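Local atomic coordinates of teichoic acid D-alanine hydrolase (Staphylococcus aureus, PDB entry 5ZH8), a protein that removes D-alanyl groups from wall teichoic acid and lipoteichoic acid in the cell envelope and influences methicillin resistance. Residues V60-L65 and T118-F123; E67-K72 and M102-G107; P74-I79 and V92-N97; S86-S91 and L363-K368. All blocks are in the same frame, centred on the assembly; numbering follows the deposited sequence.

Contact 1 of 4, residues V60-L65 and T118-F123; sequences VAPSKL and TPNTMF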
loop_
_atom_site.group_PDB
_atom_site.type_symbol
_atom_site.label_atom_id
_atom_site.label_comp_id
_atom_site.label_asym_id
_atom_site.label_seq_id
_atom_site.Cartn_x
_atom_site.Cartn_y
_atom_site.Cartn_z
ATOM N N VAL A 60 -8.452 -12.575 32.960
ATOM C CA VAL A 60 -9.546 -11.681 32.568
ATOM C C VAL A 60 -9.000 -10.596 31.650
ATOM O O VAL A 60 -7.783 -10.431 31.537
ATOM C CB VAL A 60 -10.200 -11.061 33.795
ATOM N N ALA A 61 -9.899 -9.856 31.001
ATOM C CA ALA A 61 -9.515 -8.779 30.078
ATOM C C ALA A 61 -8.582 -7.754 30.744
ATOM O O ALA A 61 -8.664 -7.533 31.956
ATOM C CB ALA A 61 -10.758 -8.090 29.529
ATOM N N PRO A 62 -7.695 -7.120 29.953
ATOM C CA PRO A 62 -6.680 -6.239 30.530
ATOM C C PRO A 62 -7.271 -4.938 31.058
ATOM O O PRO A 62 -8.368 -4.545 30.651
ATOM C CB PRO A 62 -5.748 -5.965 29.349
ATOM C CG PRO A 62 -6.644 -6.049 28.161
ATOM C CD PRO A 62 -7.658 -7.108 28.480
ATOM N N SER A 63 -6.540 -4.275 31.950
ATOM C CA SER A 63 -7.018 -3.049 32.584
ATOM C C SER A 63 -7.279 -1.946 31.561
ATOM O O SER A 63 -6.593 -1.854 30.536
ATOM C CB SER A 63 -6.020 -2.563 33.640
ATOM O OG SER A 63 -4.735 -2.366 33.078
ATOM N N LYS A 64 -8.277 -1.114 31.855
ATOM C CA LYS A 64 -8.667 -0.027 30.964
ATOM C C LYS A 64 -7.601 1.063 30.996
ATOM O O LYS A 64 -7.184 1.493 32.075
ATOM C CB LYS A 64 -10.013 0.572 31.389
ATOM C CG LYS A 64 -11.015 0.745 30.253
ATOM C CD LYS A 64 -11.857 -0.520 30.067
ATOM C CE LYS A 64 -13.193 -0.234 29.387
ATOM N NZ LYS A 64 -14.217 -1.281 29.683
ATOM N N LEU A 65 -7.164 1.505 29.819
ATOM C CA LEU A 65 -6.177 2.574 29.705
ATOM C C LEU A 65 -6.885 3.887 29.422
ATOM O O LEU A 65 -7.851 3.920 28.659
ATOM C CB LEU A 65 -5.181 2.273 28.585
ATOM C CG LEU A 65 -4.314 1.024 28.772
ATOM C CD1 LEU A 65 -3.472 0.763 27.532
ATOM C CD2 LEU A 65 -3.433 1.141 30.006
ATOM N N THR A 118 -9.320 3.357 20.875
ATOM C CA THR A 118 -9.007 3.883 22.195
ATOM C C THR A 118 -7.552 3.562 22.497
ATOM O O THR A 118 -6.898 2.883 21.701
ATOM C CB THR A 118 -9.912 3.244 23.257
ATOM O OG1 THR A 118 -9.656 1.840 23.322
ATOM C CG2 THR A 118 -11.367 3.454 22.907
ATOM N N PRO A 119 -7.030 4.054 23.634
ATOM C CA PRO A 119 -5.684 3.629 24.039
ATOM C C PRO A 119 -5.568 2.120 24.279
ATOM O O PRO A 119 -4.477 1.567 24.193
ATOM C CB PRO A 119 -5.447 4.409 25.336
ATOM C CG PRO A 119 -6.268 5.646 25.178
ATOM C CD PRO A 119 -7.506 5.195 24.441
ATOM N N ASN A 120 -6.691 1.466 24.564
ATOM C CA ASN A 120 -6.727 0.010 24.731
ATOM C C ASN A 120 -6.614 -0.780 23.426
ATOM O O ASN A 120 -6.271 -1.964 23.456
ATOM C CB ASN A 120 -7.993 -0.415 25.476
ATOM C CG ASN A 120 -7.757 -0.584 26.954
ATOM O OD1 ASN A 120 -8.127 0.274 27.757
ATOM N ND2 ASN A 120 -7.103 -1.687 27.324
ATOM N N THR A 121 -6.902 -0.139 22.296
ATOM C CA THR A 121 -6.813 -0.794 20.998
ATOM C C THR A 121 -5.402 -1.311 20.717
ATOM O O THR A 121 -4.417 -0.565 20.820
ATOM C CB THR A 121 -7.201 0.156 19.860
ATOM O OG1 THR A 121 -8.492 0.715 20.121
ATOM C CG2 THR A 121 -7.229 -0.582 18.533
ATOM N N MET A 122 -5.327 -2.588 20.354
ATOM C CA MET A 122 -4.069 -3.254 20.034
ATOM C C MET A 122 -3.994 -3.470 18.528
ATOM O O MET A 122 -4.935 -3.983 17.925
ATOM C CB MET A 122 -3.987 -4.597 20.764
ATOM C CG MET A 122 -4.019 -4.460 22.274
ATOM S SD MET A 122 -4.504 -5.949 23.153
ATOM C CE MET A 122 -3.044 -6.973 22.984
ATOM N N PHE A 123 -2.873 -3.080 17.934
ATOM C CA PHE A 123 -2.695 -3.138 16.487
ATOM C C PHE A 123 -1.703 -4.215 16.098
ATOM O O PHE A 123 -0.740 -4.458 16.807
ATOM C CB PHE A 123 -2.199 -1.790 15.962
ATOM C CG PHE A 123 -3.163 -0.669 16.190
ATOM C CD1 PHE A 123 -3.238 -0.050 17.426
ATOM C CD2 PHE A 123 -4.000 -0.242 15.177
ATOM C CE1 PHE A 123 -4.130 0.977 17.645
ATOM C CE2 PHE A 123 -4.895 0.785 15.394
ATOM C CZ PHE A 123 -4.961 1.398 16.628
#

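Contact 2 of 4, residues E67-K72 and M102-G107; sequences EVYNSK and MSKGYG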
loop_
_atom_site.group_PDB
_atom_site.type_symbol
_atom_site.label_atom_id
_atom_site.label_comp_id
_atom_site.label_asym_id
_atom_site.label_seq_id
_atom_site.Cartn_x
_atom_site.Cartn_y
_atom_site.Cartn_z
ATOM N N GLU A 67 -7.085 8.046 28.230
ATOM C CA GLU A 67 -6.524 8.996 27.284
ATOM C C GLU A 67 -5.586 9.943 28.018
ATOM O O GLU A 67 -5.852 10.345 29.151
ATOM C CB GLU A 67 -7.629 9.792 26.595
ATOM C CG GLU A 67 -8.498 8.967 25.655
ATOM C CD GLU A 67 -9.389 9.829 24.780
ATOM O OE1 GLU A 67 -8.833 10.681 24.062
ATOM O OE2 GLU A 67 -10.635 9.670 24.815
ATOM N N VAL A 68 -4.473 10.265 27.374
ATOM C CA VAL A 68 -3.535 11.250 27.884
ATOM C C VAL A 68 -3.305 12.256 26.764
ATOM O O VAL A 68 -2.805 11.905 25.698
ATOM C CB VAL A 68 -2.194 10.610 28.312
ATOM C CG1 VAL A 68 -1.272 11.660 28.906
ATOM C CG2 VAL A 68 -2.433 9.505 29.324
ATOM N N TYR A 69 -3.690 13.502 27.005
ATOM C CA TYR A 69 -3.518 14.556 26.024
ATOM C C TYR A 69 -3.646 15.904 26.694
ATOM O O TYR A 69 -4.709 16.237 27.213
ATOM C CB TYR A 69 -4.560 14.434 24.912
ATOM C CG TYR A 69 -4.691 15.684 24.074
ATOM C CD1 TYR A 69 -3.586 16.246 23.439
ATOM C CD2 TYR A 69 -5.919 16.306 23.921
ATOM C CE1 TYR A 69 -3.706 17.396 22.680
ATOM C CE2 TYR A 69 -6.046 17.448 23.149
ATOM C CZ TYR A 69 -4.937 17.988 22.536
ATOM O OH TYR A 69 -5.091 19.120 21.789
ATOM N N ASN A 70 -2.566 16.675 26.670
ATOM C CA ASN A 70 -2.554 17.981 27.297
ATOM C C ASN A 70 -2.557 19.068 26.231
ATOM O O ASN A 70 -1.501 19.465 25.727
ATOM C CB ASN A 70 -1.335 18.114 28.203
ATOM C CG ASN A 70 -1.245 19.476 28.856
ATOM O OD1 ASN A 70 -2.251 20.166 29.036
ATOM N ND2 ASN A 70 -0.034 19.872 29.215
ATOM N N SER A 71 -3.752 19.563 25.911
ATOM C CA SER A 71 -3.914 20.596 24.888
ATOM C C SER A 71 -3.221 21.905 25.277
ATOM O O SER A 71 -2.980 22.752 24.418
ATOM C CB SER A 71 -5.397 20.858 24.615
ATOM O OG SER A 71 -6.026 21.456 25.738
ATOM N N LYS A 72 -2.893 22.058 26.558
ATOM C CA LYS A 72 -2.163 23.227 27.029
ATOM C C LYS A 72 -0.677 23.197 26.672
ATOM O O LYS A 72 0.007 24.203 26.839
ATOM C CB LYS A 72 -2.317 23.384 28.545
ATOM C CG LYS A 72 -3.748 23.555 29.025
ATOM C CD LYS A 72 -4.187 25.023 29.114
ATOM C CE LYS A 72 -4.562 25.586 27.749
ATOM N NZ LYS A 72 -5.429 26.795 27.853
ATOM N N MET A 102 1.366 11.610 25.885
ATOM C CA MET A 102 0.235 11.568 24.973
ATOM C C MET A 102 -0.139 10.133 24.638
ATOM O O MET A 102 0.726 9.316 24.338
ATOM C CB MET A 102 0.538 12.341 23.684
ATOM C CG MET A 102 -0.679 12.528 22.783
ATOM S SD MET A 102 -0.389 13.661 21.422
ATOM C CE MET A 102 -2.037 13.733 20.721
ATOM N N SER A 103 -1.435 9.848 24.683
ATOM C CA SER A 103 -1.979 8.544 24.334
ATOM C C SER A 103 -3.416 8.765 23.909
ATOM O O SER A 103 -4.250 9.144 24.733
ATOM C CB SER A 103 -1.923 7.590 25.528
ATOM O OG SER A 103 -2.380 6.298 25.174
ATOM N N LYS A 104 -3.705 8.556 22.626
ATOM C CA LYS A 104 -5.023 8.893 22.091
ATOM C C LYS A 104 -5.359 8.105 20.833
ATOM O O LYS A 104 -4.505 7.882 19.976
ATOM C CB LYS A 104 -5.095 10.399 21.804
ATOM C CG LYS A 104 -6.479 10.896 21.442
ATOM C CD LYS A 104 -6.535 12.417 21.423
ATOM C CE LYS A 104 -7.948 12.908 21.127
ATOM N NZ LYS A 104 -8.029 14.393 20.996
ATOM N N GLY A 105 -6.619 7.685 20.740
ATOM C CA GLY A 105 -7.136 6.968 19.580
ATOM C C GLY A 105 -7.962 7.885 18.697
ATOM O O GLY A 105 -8.617 8.806 19.187
ATOM N N TYR A 106 -7.917 7.632 17.392
ATOM C CA TYR A 106 -8.642 8.422 16.408
ATOM C C TYR A 106 -9.369 7.488 15.436
ATOM O O TYR A 106 -8.823 6.463 15.016
ATOM C CB TYR A 106 -7.674 9.304 15.625
ATOM C CG TYR A 106 -6.870 10.295 16.444
ATOM C CD1 TYR A 106 -5.709 9.902 17.105
ATOM C CD2 TYR A 106 -7.249 11.640 16.525
ATOM C CE1 TYR A 106 -4.961 10.815 17.842
ATOM C CE2 TYR A 106 -6.507 12.558 17.260
ATOM C CZ TYR A 106 -5.365 12.145 17.908
ATOM O OH TYR A 106 -4.621 13.044 18.621
ATOM N N GLY A 107 -10.590 7.849 15.055
ATOM C CA GLY A 107 -11.376 7.017 14.144
ATOM C C GLY A 107 -11.760 5.670 14.747
ATOM O O GLY A 107 -11.886 5.542 15.967
#

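Contact 3 of 4, residues P74-I79 and V92-N97; sequences PKYKKI and VAIYEN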
loop_
_atom_site.group_PDB
_atom_site.type_symbol
_atom_site.label_atom_id
_atom_site.label_comp_id
_atom_site.label_asym_id
_atom_site.label_seq_id
_atom_site.Cartn_x
_atom_site.Cartn_y
_atom_site.Cartn_z
ATOM N N PRO A 74 1.627 23.227 23.614
ATOM C CA PRO A 74 1.582 23.497 22.169
ATOM C C PRO A 74 2.053 22.361 21.265
ATOM O O PRO A 74 1.449 22.153 20.215
ATOM C CB PRO A 74 2.506 24.700 22.010
ATOM C CG PRO A 74 2.413 25.406 23.306
ATOM C CD PRO A 74 2.129 24.389 24.365
ATOM N N LYS A 75 3.109 21.648 21.660
ATOM C CA LYS A 75 3.608 20.504 20.887
ATOM C C LYS A 75 2.497 19.505 20.597
ATOM O O LYS A 75 2.248 19.158 19.448
ATOM C CB LYS A 75 4.674 19.735 21.661
ATOM C CG LYS A 75 5.993 20.444 21.879
ATOM C CD LYS A 75 6.983 19.547 22.605
ATOM C CE LYS A 75 6.368 18.794 23.780
ATOM N NZ LYS A 75 7.390 18.302 24.740
ATOM N N TYR A 76 1.857 19.039 21.669
ATOM C CA TYR A 76 0.878 17.962 21.599
ATOM C C TYR A 76 -0.442 18.439 21.025
ATOM O O TYR A 76 -1.143 17.669 20.364
ATOM C CB TYR A 76 0.670 17.338 22.979
ATOM C CG TYR A 76 1.933 16.712 23.510
ATOM C CD1 TYR A 76 2.520 15.630 22.855
ATOM C CD2 TYR A 76 2.557 17.206 24.647
ATOM C CE1 TYR A 76 3.686 15.060 23.328
ATOM C CE2 TYR A 76 3.718 16.631 25.132
ATOM C CZ TYR A 76 4.280 15.562 24.466
ATOM O OH TYR A 76 5.443 14.995 24.933
ATOM N N LYS A 77 -0.776 19.701 21.270
ATOM C CA LYS A 77 -1.948 20.300 20.655
ATOM C C LYS A 77 -1.806 20.305 19.133
ATOM O O LYS A 77 -2.757 20.012 18.403
ATOM C CB LYS A 77 -2.146 21.722 21.159
ATOM C CG LYS A 77 -3.406 22.365 20.612
ATOM C CD LYS A 77 -3.736 23.675 21.309
ATOM C CE LYS A 77 -4.921 24.362 20.645
ATOM N NZ LYS A 77 -6.068 23.433 20.401
ATOM N N LYS A 78 -0.600 20.640 18.680
ATOM C CA LYS A 78 -0.266 20.696 17.263
ATOM C C LYS A 78 -0.374 19.306 16.646
ATOM O O LYS A 78 -0.849 19.152 15.531
ATOM C CB LYS A 78 1.156 21.241 17.094
ATOM C CG LYS A 78 1.384 22.130 15.882
ATOM C CD LYS A 78 2.846 22.586 15.826
ATOM C CE LYS A 78 3.038 24.100 15.611
ATOM N NZ LYS A 78 3.047 24.556 14.192
ATOM N N ILE A 79 0.082 18.298 17.384
ATOM C CA ILE A 79 0.057 16.908 16.926
ATOM C C ILE A 79 -1.391 16.436 16.807
ATOM O O ILE A 79 -1.798 15.920 15.770
ATOM C CB ILE A 79 0.834 15.975 17.890
ATOM C CG1 ILE A 79 2.335 16.289 17.850
ATOM C CG2 ILE A 79 0.606 14.513 17.535
ATOM C CD1 ILE A 79 3.118 15.772 19.045
ATOM N N VAL A 92 -2.077 6.932 18.743
ATOM C CA VAL A 92 -0.762 7.510 18.971
ATOM C C VAL A 92 -0.375 7.342 20.432
ATOM O O VAL A 92 -1.231 7.323 21.317
ATOM C CB VAL A 92 -0.718 9.009 18.577
ATOM C CG1 VAL A 92 -1.571 9.859 19.515
ATOM C CG2 VAL A 92 0.719 9.508 18.539
ATOM N N ALA A 93 0.922 7.191 20.665
ATOM C CA ALA A 93 1.486 7.225 22.006
ATOM C C ALA A 93 2.856 7.894 21.937
ATOM O O ALA A 93 3.680 7.551 21.087
ATOM C CB ALA A 93 1.607 5.822 22.574
ATOM N N ILE A 94 3.084 8.856 22.824
ATOM C CA ILE A 94 4.337 9.596 22.850
ATOM C C ILE A 94 4.877 9.648 24.274
ATOM O O ILE A 94 4.182 10.072 25.200
ATOM C CB ILE A 94 4.165 11.030 22.308
ATOM C CG1 ILE A 94 3.600 10.986 20.881
ATOM C CG2 ILE A 94 5.498 11.771 22.352
ATOM C CD1 ILE A 94 3.335 12.339 20.260
ATOM N N TYR A 95 6.115 9.195 24.437
ATOM C CA TYR A 95 6.814 9.244 25.718
ATOM C C TYR A 95 7.869 10.341 25.675
ATOM O O TYR A 95 8.610 10.460 24.693
ATOM C CB TYR A 95 7.493 7.908 26.021
ATOM C CG TYR A 95 6.545 6.829 26.457
ATOM C CD1 TYR A 95 5.707 6.207 25.541
ATOM C CD2 TYR A 95 6.489 6.415 27.786
ATOM C CE1 TYR A 95 4.823 5.211 25.937
ATOM C CE2 TYR A 95 5.616 5.419 28.191
ATOM C CZ TYR A 95 4.788 4.814 27.259
ATOM O OH TYR A 95 3.913 3.829 27.634
ATOM N N GLU A 96 7.938 11.133 26.738
ATOM C CA GLU A 96 8.938 12.185 26.858
ATOM C C GLU A 96 9.759 11.955 28.126
ATOM O O GLU A 96 9.215 11.924 29.234
ATOM C CB GLU A 96 8.257 13.545 26.900
ATOM C CG GLU A 96 9.190 14.721 26.712
ATOM C CD GLU A 96 8.458 16.049 26.754
ATOM O OE1 GLU A 96 7.236 16.074 26.499
ATOM O OE2 GLU A 96 9.105 17.080 27.038
ATOM N N ASN A 97 11.065 11.783 27.959
ATOM C CA ASN A 97 11.944 11.419 29.066
ATOM C C ASN A 97 11.336 10.306 29.928
ATOM O O ASN A 97 11.324 10.389 31.155
ATOM C CB ASN A 97 12.271 12.655 29.909
ATOM C CG ASN A 97 13.081 13.688 29.143
ATOM O OD1 ASN A 97 12.751 14.868 29.150
ATOM N ND2 ASN A 97 14.144 13.253 28.478
#

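Contact 4 of 4, residues S86-S91 and L363-K368; sequences SLFNGS and LALNVK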
loop_
_atom_site.group_PDB
_atom_site.type_symbol
_atom_site.label_atom_id
_atom_site.label_comp_id
_atom_site.label_asym_id
_atom_site.label_seq_id
_atom_site.Cartn_x
_atom_site.Cartn_y
_atom_site.Cartn_z
ATOM N N SER A 86 -5.914 15.631 9.429
ATOM C CA SER A 86 -5.413 14.723 8.391
ATOM C C SER A 86 -6.208 13.410 8.302
ATOM O O SER A 86 -5.845 12.519 7.543
ATOM C CB SER A 86 -3.931 14.428 8.623
ATOM O OG SER A 86 -3.739 13.831 9.887
ATOM N N LEU A 87 -7.286 13.301 9.074
ATOM C CA LEU A 87 -8.201 12.153 9.020
ATOM C C LEU A 87 -7.535 10.846 9.430
ATOM O O LEU A 87 -7.894 9.785 8.951
ATOM C CB LEU A 87 -8.830 12.023 7.626
ATOM C CG LEU A 87 -9.446 13.299 7.043
ATOM C CD1 LEU A 87 -9.836 13.094 5.587
ATOM C CD2 LEU A 87 -10.634 13.733 7.881
ATOM N N PHE A 88 -6.564 10.945 10.332
ATOM C CA PHE A 88 -5.834 9.794 10.857
ATOM C C PHE A 88 -6.810 8.799 11.467
ATOM O O PHE A 88 -7.668 9.184 12.261
ATOM C CB PHE A 88 -4.846 10.283 11.917
ATOM C CG PHE A 88 -4.051 9.193 12.577
ATOM C CD1 PHE A 88 -3.150 8.420 11.849
ATOM C CD2 PHE A 88 -4.168 8.969 13.947
ATOM C CE1 PHE A 88 -2.401 7.431 12.475
ATOM C CE2 PHE A 88 -3.419 7.984 14.574
ATOM C CZ PHE A 88 -2.536 7.213 13.838
ATOM N N ASN A 89 -6.697 7.532 11.077
ATOM C CA ASN A 89 -7.484 6.466 11.702
ATOM C C ASN A 89 -6.551 5.459 12.374
ATOM O O ASN A 89 -5.946 4.620 11.706
ATOM C CB ASN A 89 -8.378 5.775 10.671
ATOM C CG ASN A 89 -9.478 4.951 11.318
ATOM O OD1 ASN A 89 -10.629 5.387 11.377
ATOM N ND2 ASN A 89 -9.132 3.764 11.813
ATOM N N GLY A 90 -6.439 5.564 13.694
ATOM C CA GLY A 90 -5.566 4.696 14.470
ATOM C C GLY A 90 -5.295 5.283 15.840
ATOM O O GLY A 90 -6.172 5.914 16.421
ATOM N N SER A 91 -4.075 5.096 16.347
ATOM C CA SER A 91 -3.724 5.513 17.708
ATOM C C SER A 91 -2.296 6.010 17.811
ATOM O O SER A 91 -1.411 5.552 17.090
ATOM C CB SER A 91 -3.895 4.349 18.681
ATOM O OG SER A 91 -3.514 4.720 20.000
ATOM N N LEU A 363 3.124 5.326 16.377
ATOM C CA LEU A 363 1.963 5.695 15.581
ATOM C C LEU A 363 1.400 4.460 14.890
ATOM O O LEU A 363 2.064 3.850 14.047
ATOM C CB LEU A 363 2.345 6.761 14.555
ATOM C CG LEU A 363 1.191 7.588 13.979
ATOM C CD1 LEU A 363 0.559 8.446 15.067
ATOM C CD2 LEU A 363 1.649 8.452 12.812
ATOM N N ALA A 364 0.176 4.094 15.263
ATOM C CA ALA A 364 -0.476 2.897 14.746
ATOM C C ALA A 364 -1.641 3.272 13.832
ATOM O O ALA A 364 -2.523 4.036 14.214
ATOM C CB ALA A 364 -0.963 2.026 15.897
ATOM N N LEU A 365 -1.645 2.711 12.632
ATOM C CA LEU A 365 -2.638 3.037 11.629
ATOM C C LEU A 365 -3.336 1.764 11.154
ATOM O O LEU A 365 -2.680 0.863 10.647
ATOM C CB LEU A 365 -1.926 3.723 10.465
ATOM C CG LEU A 365 -2.775 4.279 9.335
ATOM C CD1 LEU A 365 -3.604 5.468 9.807
ATOM C CD2 LEU A 365 -1.857 4.662 8.184
ATOM N N ASN A 366 -4.659 1.693 11.317
ATOM C CA ASN A 366 -5.437 0.509 10.905
ATOM C C ASN A 366 -6.278 0.702 9.629
ATOM O O ASN A 366 -6.999 -0.202 9.221
ATOM C CB ASN A 366 -6.295 -0.026 12.059
ATOM C CG ASN A 366 -7.364 0.945 12.510
ATOM O OD1 ASN A 366 -7.076 2.092 12.820
ATOM N ND2 ASN A 366 -8.602 0.475 12.579
ATOM N N VAL A 367 -6.185 1.872 9.003
ATOM C CA VAL A 367 -6.614 2.038 7.611
ATOM C C VAL A 367 -5.346 2.308 6.806
ATOM O O VAL A 367 -4.645 3.286 7.047
ATOM C CB VAL A 367 -7.618 3.189 7.426
ATOM C CG1 VAL A 367 -8.073 3.259 5.978
ATOM C CG2 VAL A 367 -8.811 3.014 8.353
ATOM N N LYS A 368 -5.046 1.426 5.861
ATOM C CA LYS A 368 -3.770 1.466 5.161
ATOM C C LYS A 368 -3.550 2.811 4.487
ATOM O O LYS A 368 -4.463 3.376 3.874
ATOM C CB LYS A 368 -3.688 0.355 4.122
ATOM C CG LYS A 368 -2.299 0.142 3.553
ATOM C CD LYS A 368 -2.301 -1.069 2.621
ATOM C CE LYS A 368 -0.902 -1.425 2.147
ATOM N NZ LYS A 368 -0.205 -0.264 1.515
#

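Contact 1 of 4, residues V60-L65 and T118-F123
A type I beta turn, T118 to T121, closed by the backbone bond from T121 N to T118 O, holds out the side chain of N120 to L65 and S63 in the extended run 60-65. The N120 amide uses both its ends. Its OD1 accepts from L65 N at 2.6 Å, nearly straight at 173° at the hydrogen, while its ND2 donates to S63 O at 3.3 Å. The acceptor S63 O lies in the amide plane of N120, whereas L65 N comes to OD1 tilted 29° from the carbonyl plane. With both ends of the amide engaged, its flip state is fixed and two backbone groups of a run without regular structure find partners. Beside the amide, L65 packs on P119, CB to CB at 3.9 Å, and its CD1 branch reaches P119 O. The turn is braced from within by T118 N, which donates to T121 OG1 at 2.9 Å. Around this junction, H247 NE2 also hydrogen-bonds to S63 O, and Y259 lies against K64 and N120. L65 touches T293 of helix 292-303, and F123 begins strand 123-124, which pairs with strand 288-290.

Contact 2 of 4, residues E67-K72 and M102-G107
V68 and S103 form the one firm antiparallel pair by which the short strand 68-69 joins the edge of the large antiparallel sheet, next to strand 99-106. This hydrogen-bonded pair is the tight part. V68 N donates to S103 O at 2.9 Å and S103 N to V68 O at 2.7 Å. Two CA-H...O contacts accompany it: M102 CA lies 3.1 Å from V68 O, and E67 CA approaches S103 O. V68 and S103 put their side chains on the same face of the sheet, CB against CB.

The rest is looser and carried by side chains. Y69 and M102 lie side by side, pointing the same way on the other face; the extended methionine brings CE to 4.0 Å from Y69 CD1, oblique to the ring. K104 is stretched out too, CG anti to the backbone N (chi1 -171°), and its NZ passes Y69 CD2 on the way to a salt bridge with D80 of helix 74-85. E67, on the solvent side, crosses the lysine chain obliquely, with OE1 beside its methylenes, and does not pair with the ammonium, 4.9 Å separating E67 OE1 from K104 NZ. Its closest touch there is of a carboxylate oxygen on a methylene, E67 OE1 to K104 CG at 3.5 Å.

Contact 3 of 4, residues P74-I79 and V92-N97
K75 and Y76, neighbours on the first turn of helix 74-85, both reach E96 near the end of strand 90-96, where the helix packs against the sheet of the beta-lactamase-like fold. Helix segment 74-79 and strand segment 92-96 run nearly antiparallel, 164° between their directions, with axes 11.7 Å apart at closest approach.

The polar part converges on a single oxygen. Y76 OH donates to E96 OE1 at 2.6 Å, arriving on the anti side of the carboxylate, and K75 NZ makes a salt bridge with the same oxygen at 2.8 Å, coming from above the carboxylate plane. The lysine and the glutamate come from opposite directions; chi1 -167° points the extended glutamate chain away from its own backbone N. K75 NZ also bonds to Y359 OH, on the neighbouring strand 359-365.

The apolar part joins Y76 and, a turn later, I79 to I94. I94 CG2 sits at the edge of the Y76 ring, in its plane, 3.9 Å from Y76 CE1. I79 and I94 meet tip to tip, CD1 to CD1 at 3.6 Å.

Y76 takes part in both layers, hydrocarbon at the ring edge and hydroxyl in the polar cluster. Two donors on E96 OE1, one of them a lysine ammonium, would probably stabilise the charged carboxylate and favour its deprotonated form at this partly exposed site.

Contact 4 of 4, residues S86-S91 and L363-K368
The ring of F88 meets L363 and L365 obliquely, its CZ 3.6 Å from L363 CD1 and its CE1 3.5 Å from L365 CD1. G90 N lies over one face, offset toward the rim, and S91 C stands at the edge in the ring plane. With chi1 178° the ring swings to the side of its own carbonyl carbon and so to the two leucines, beside G90 and S91 of the strand that follows. The other flat groups are the amides of N89 and N366, their planes 42° apart: N89 ND2 donates to N366 OD1 at 2.8 Å, from above that carbonyl's plane, while V367 CG2 packs against N89 CG.

These side chains flank an antiparallel join between the central strands 90-96 and 359-365 of the large sheet. S91 and A364 form the hydrogen-bonded pair, S91 N to A364 O and A364 N to S91 O, each 2.8 Å. G90 pairs with L365 without such bonds, its CA making a CA-H...O contact with A364 O at 3.1 Å. Past the strand end N366 N still donates to N89 O. Y108 O accepts from both N89 ND2 and N366 ND2, and R374 of helix 371-382 lies against F88 and L363.

Overall arrangement
Contacts 2, 3 and 4 share the large antiparallel sheet, in which strands 68-69, 99-106, 90-96 and 359-365 are successive neighbours. Contacts 2 and 3 are closest, centres about 8 Å apart; contact 4 lies about 14 Å from contact 2 and 16 Å from contact 3. Contact 1, off the sheet, touches contact 2 through P119 and contact 4 through F123. Along the chain, contact 3 is nested inside the loop closed by contact 2, itself inside that of contact 1, whereas contact 4 crosses all three. N-terminal segments thus build the sheet's edge and the helix over it, and a strand from near the C-terminus completes the same beta-lactamase-like core.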